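Local coordinates for protein alanine racemase (Oenococcus oeni PSU-1, PDB 3HUR) that is a protein of the alanine racemase family, built from an N-terminal TIM-barrel domain and a C-terminal domain rich in beta strands, at residues G47-P50 against L51-F55; D292-L295 against R296-K300. All coordinates share one frame; numbering follows the deposited sequence.

Interaction 1: G47-P50 against L51-F55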
loop_
_atom_site.group_PDB
_atom_site.type_symbol
_atom_site.label_atom_id
_atom_site.label_comp_id
_atom_site.label_asym_id
_atom_site.label_seq_id
_atom_site.Cartn_x
_atom_site.Cartn_y
_atom_site.Cartn_z
ATOM N N GLY A 47 -15.124 8.774 18.987
ATOM C CA GLY A 47 -16.534 8.569 19.296
ATOM C C GLY A 47 -17.172 9.823 19.853
ATOM O O GLY A 47 -16.973 10.180 20.967
ATOM N N ALA A 48 -17.971 10.494 19.066
ATOM C CA ALA A 48 -18.464 11.803 19.478
ATOM C C ALA A 48 -19.492 11.670 20.612
ATOM O O ALA A 48 -19.486 12.403 21.574
ATOM C CB ALA A 48 -19.028 12.527 18.295
ATOM N N ILE A 49 -20.368 10.706 20.506
ATOM C CA ILE A 49 -21.411 10.533 21.492
ATOM C C ILE A 49 -20.871 10.262 22.890
ATOM O O ILE A 49 -21.152 11.041 23.776
ATOM C CB ILE A 49 -22.342 9.442 21.039
ATOM C CG1 ILE A 49 -22.903 9.840 19.696
ATOM C CG2 ILE A 49 -23.443 9.192 22.027
ATOM C CD1 ILE A 49 -24.330 9.670 19.561
ATOM N N PRO A 50 -20.084 9.180 23.091
ATOM C CA PRO A 50 -19.485 8.912 24.387
ATOM C C PRO A 50 -18.642 10.069 24.912
ATOM O O PRO A 50 -18.694 10.366 26.092
ATOM C CB PRO A 50 -18.612 7.675 24.144
ATOM C CG PRO A 50 -18.825 7.280 22.765
ATOM C CD PRO A 50 -19.933 8.039 22.188
ATOM N N LEU A 51 -17.856 10.692 24.042
ATOM C CA LEU A 51 -17.100 11.889 24.425
ATOM C C LEU A 51 -18.077 13.027 24.900
ATOM O O LEU A 51 -17.966 13.516 26.005
ATOM C CB LEU A 51 -16.196 12.340 23.264
ATOM C CG LEU A 51 -14.868 11.587 23.050
ATOM C CD1 LEU A 51 -14.216 12.021 21.742
ATOM C CD2 LEU A 51 -13.916 11.753 24.216
ATOM N N ALA A 52 -19.075 13.345 24.092
ATOM C CA ALA A 52 -20.066 14.335 24.474
ATOM C C ALA A 52 -20.784 14.014 25.787
ATOM O O ALA A 52 -20.897 14.885 26.636
ATOM C CB ALA A 52 -21.044 14.532 23.402
ATOM N N LYS A 53 -21.268 12.793 25.964
ATOM C CA LYS A 53 -21.889 12.406 27.213
ATOM C C LYS A 53 -20.923 12.572 28.378
ATOM O O LYS A 53 -21.315 13.032 29.431
ATOM C CB LYS A 53 -22.329 10.950 27.199
ATOM C CG LYS A 53 -23.546 10.668 26.389
ATOM C CD LYS A 53 -23.807 9.170 26.415
ATOM C CE LYS A 53 -25.103 8.793 25.711
ATOM N NZ LYS A 53 -26.317 9.090 26.556
ATOM N N ALA A 54 -19.679 12.146 28.219
ATOM C CA ALA A 54 -18.699 12.354 29.278
ATOM C C ALA A 54 -18.541 13.864 29.592
ATOM O O ALA A 54 -18.370 14.240 30.740
ATOM C CB ALA A 54 -17.374 11.768 28.903
ATOM N N PHE A 55 -18.600 14.725 28.587
ATOM C CA PHE A 55 -18.415 16.131 28.878
ATOM C C PHE A 55 -19.648 16.749 29.555
ATOM O O PHE A 55 -19.484 17.690 30.339
ATOM C CB PHE A 55 -18.081 16.939 27.625
ATOM C CG PHE A 55 -16.839 16.501 26.908
ATOM C CD1 PHE A 55 -15.795 15.945 27.569
ATOM C CD2 PHE A 55 -16.736 16.660 25.542
ATOM C CE1 PHE A 55 -14.663 15.564 26.878
ATOM C CE2 PHE A 55 -15.622 16.288 24.862
ATOM C CZ PHE A 55 -14.591 15.730 25.519
#

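Interaction 2: D292-L295 against R296-K300. With SO4 (sulfate ion), chain C.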
loop_
_atom_site.group_PDB
_atom_site.type_symbol
_atom_site.label_atom_id
_atom_site.label_comp_id
_atom_site.label_asym_id
_atom_site.label_seq_id
_atom_site.Cartn_x
_atom_site.Cartn_y
_atom_site.Cartn_z
ATOM N N ASP A 292 -2.442 -5.886 9.877
ATOM C CA ASP A 292 -3.006 -4.750 10.568
ATOM C C ASP A 292 -2.234 -3.507 10.207
ATOM O O ASP A 292 -1.125 -3.270 10.704
ATOM C CB ASP A 292 -2.987 -4.978 12.080
ATOM C CG ASP A 292 -3.853 -6.180 12.500
ATOM O OD1 ASP A 292 -5.066 -6.123 12.285
ATOM O OD2 ASP A 292 -3.324 -7.170 13.057
ATOM N N GLY A 293 -2.835 -2.716 9.336
ATOM C CA GLY A 293 -2.216 -1.531 8.837
ATOM C C GLY A 293 -1.872 -0.566 9.924
ATOM O O GLY A 293 -0.894 0.112 9.810
ATOM N N TRP A 294 -2.649 -0.502 10.987
ATOM C CA TRP A 294 -2.252 0.304 12.108
ATOM C C TRP A 294 -0.916 -0.106 12.719
ATOM O O TRP A 294 -0.325 0.650 13.496
ATOM C CB TRP A 294 -3.331 0.272 13.215
ATOM C CG TRP A 294 -3.698 -1.103 13.777
ATOM C CD1 TRP A 294 -4.780 -1.881 13.408
ATOM C CD2 TRP A 294 -3.005 -1.846 14.791
ATOM N NE1 TRP A 294 -4.797 -3.020 14.136
ATOM C CE2 TRP A 294 -3.727 -3.030 14.998
ATOM C CE3 TRP A 294 -1.876 -1.612 15.552
ATOM C CZ2 TRP A 294 -3.330 -4.004 15.913
ATOM C CZ3 TRP A 294 -1.464 -2.582 16.488
ATOM C CH2 TRP A 294 -2.190 -3.769 16.647
ATOM N N LEU A 295 -0.439 -1.311 12.438
ATOM C CA LEU A 295 0.750 -1.798 13.162
ATOM C C LEU A 295 1.953 -0.960 12.777
ATOM O O LEU A 295 2.891 -0.801 13.577
ATOM C CB LEU A 295 1.045 -3.292 12.913
ATOM C CG LEU A 295 2.159 -3.891 13.771
ATOM C CD1 LEU A 295 1.752 -3.970 15.223
ATOM C CD2 LEU A 295 2.537 -5.249 13.280
ATOM N N ARG A 296 1.904 -0.387 11.573
ATOM C CA ARG A 296 3.062 0.333 11.093
ATOM C C ARG A 296 3.260 1.682 11.777
ATOM O O ARG A 296 4.257 2.322 11.502
ATOM C CB ARG A 296 3.123 0.396 9.551
ATOM C CG ARG A 296 2.344 1.495 8.859
ATOM C CD ARG A 296 1.989 1.077 7.395
ATOM N NE ARG A 296 0.642 1.550 6.980
ATOM C CZ ARG A 296 -0.206 0.882 6.172
ATOM N NH1 ARG A 296 0.106 -0.319 5.666
ATOM N NH2 ARG A 296 -1.407 1.391 5.900
ATOM N N ARG A 297 2.388 2.092 12.708
ATOM C CA ARG A 297 2.700 3.239 13.539
ATOM C C ARG A 297 3.212 2.862 14.921
ATOM O O ARG A 297 3.480 3.760 15.748
ATOM C CB ARG A 297 1.507 4.192 13.669
ATOM C CG ARG A 297 0.425 3.803 14.637
ATOM C CD ARG A 297 -0.345 5.022 15.142
ATOM N NE ARG A 297 -1.142 5.718 14.115
ATOM C CZ ARG A 297 -1.576 6.982 14.239
ATOM N NH1 ARG A 297 -1.319 7.667 15.340
ATOM N NH2 ARG A 297 -2.298 7.561 13.270
ATOM N N MET A 298 3.354 1.561 15.178
ATOM C CA MET A 298 3.777 1.092 16.485
ATOM C C MET A 298 5.223 0.576 16.467
ATOM O O MET A 298 5.686 -0.000 15.486
ATOM C CB MET A 298 2.856 -0.015 16.985
ATOM C CG MET A 298 1.381 0.306 16.982
ATOM S SD MET A 298 0.855 1.587 18.070
ATOM C CE MET A 298 -0.699 1.780 17.228
ATOM N N GLN A 299 5.933 0.775 17.563
ATOM C CA GLN A 299 7.257 0.247 17.672
ATOM C C GLN A 299 7.114 -1.256 17.816
ATOM O O GLN A 299 6.187 -1.755 18.466
ATOM C CB GLN A 299 8.001 0.881 18.862
ATOM C CG GLN A 299 7.515 0.452 20.255
ATOM C CD GLN A 299 8.556 0.681 21.347
ATOM O OE1 GLN A 299 8.841 1.838 21.741
ATOM N NE2 GLN A 299 9.141 -0.418 21.843
ATOM N N LYS A 300 8.032 -1.993 17.224
ATOM C CA LYS A 300 7.906 -3.424 17.211
ATOM C C LYS A 300 8.989 -4.144 18.036
ATOM O O LYS A 300 9.330 -5.296 17.760
ATOM C CB LYS A 300 7.833 -3.887 15.756
ATOM C CG LYS A 300 6.422 -3.669 15.208
ATOM C CD LYS A 300 6.350 -3.706 13.693
ATOM C CE LYS A 300 6.880 -2.425 13.043
ATOM N NZ LYS A 300 5.804 -1.500 12.676
HETATM S S SO4 C . -6.187 -1.003 9.349
HETATM O O1 SO4 C . -5.515 -2.313 9.260
HETATM O O2 SO4 C . -6.591 -0.808 7.947
HETATM O O3 SO4 C . -7.280 -1.023 10.407
HETATM O O4 SO4 C . -5.220 0.021 9.777
#

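Interaction 1: G47-P50 against L51-F55
L51 reaches back over the first turn of helix 48-57 to G47. Its amide N is hydrogen-bonded to G47 O at 3.2 Å, and its side chain runs alongside the same oxygen, with CD1 3.4 Å from G47 O. The first torsion sets this up: CG stands beside the backbone N and anti to the carbonyl carbon (chi1 -79°), which keeps it next to G47 O. This side is tightly packed and buried: L51 lies on L16 and A19 of helix 16-30, A54 on L16, and F55 on L23. L51 O sits 3.3 Å above one face of the F55 ring, offset toward the rim. On another buried flank A48 meets E71 and A52 meets L75 of helix 69-77. A52 N bonds to A48 O at 2.7 Å. G47 is the N-cap of this helix, one of those that surround the parallel strands of the TIM-barrel domain; the A48 amide, in the first turn, is taken by D42 OD2. P50 belongs to the same turn, where its lack of an N-H costs no helical bond, and its own carbonyl receives A54 N at 2.9 Å. I49, P50 and K53 are partly exposed and make up the looser side. I49 and K53 lie side by side and point the same way, touching lightly where I49 CG2 comes within 4.1 Å of K53 CE. Beneath them K53 N meets I49 O almost straight, at 2.8 Å and 175°. The K53 chain stays extended until chi4, where it bends, and NZ is hydrogen-bonded to A78 O, just after helix 69-77.

Interaction 2: D292-L295 against R296-K300
W294 and M298 meet four residues apart, across the end of the 3-10 segment, the methyl CE of M298 lying 4.0 Å from ring atom CE3 of W294 in an oblique approach; the bend of M298 at chi2 (-65°) brings the methyl back toward the indole. One indole face carries D292 CB. L295 CD1 touches M298 CB more lightly, at 4.5 Å, and L295 CD2 passes 4.1 Å from K300 CD in the lysine chain. Among the backbone bonds, R297 N to W294 O and M298 N to L295 O (2.9 Å) both join residues three apart, the spacing of a 3-10 turn. R296 N to G293 O is weak. Of the charged side chains, K300, bent at chi3 and chi4, curls back to bond M298 O through NZ at 3.2 Å, in the carbonyl plane, and, in a weak bond, L295 O. The exposed R296 folds back over G293, whose O lies 3.5 Å above one guanidinium face, offset toward its rim. R297 instead sends NH2 to Q345 O. A sulfate ion, probably from the crystallisation liquor, is held by G293 N, 2.7 Å from its O1, and by R369, while its O3 lies at the indole edge. The 3-10 turn follows strand 281-286 and leads into the weakly bonded strand 298-299: W294, L295 and M298 rest on L337 of strand 334-339, W294 and M298 also on V253 of strand 251-263.

Overall arrangement
Both interactions are local, each confined to one continuous piece of chain, but they lie in different domains, with centres about 27 Å apart and nearest atoms about 14 Å apart. Interaction 1 is a buried contact within a regular alpha-helix, its small and apolar side chains set against neighbouring helices of the N-terminal domain. Interaction 2 is only partly buried and belongs to the C-terminal domain, where a short 3-10 turn packs on beta strands. Four-apart backbone bonds dominate the first; the second combines three-apart bonds, a curled lysine, an arginine folded over the backbone and a bound sulfate. The two share no helix or strand.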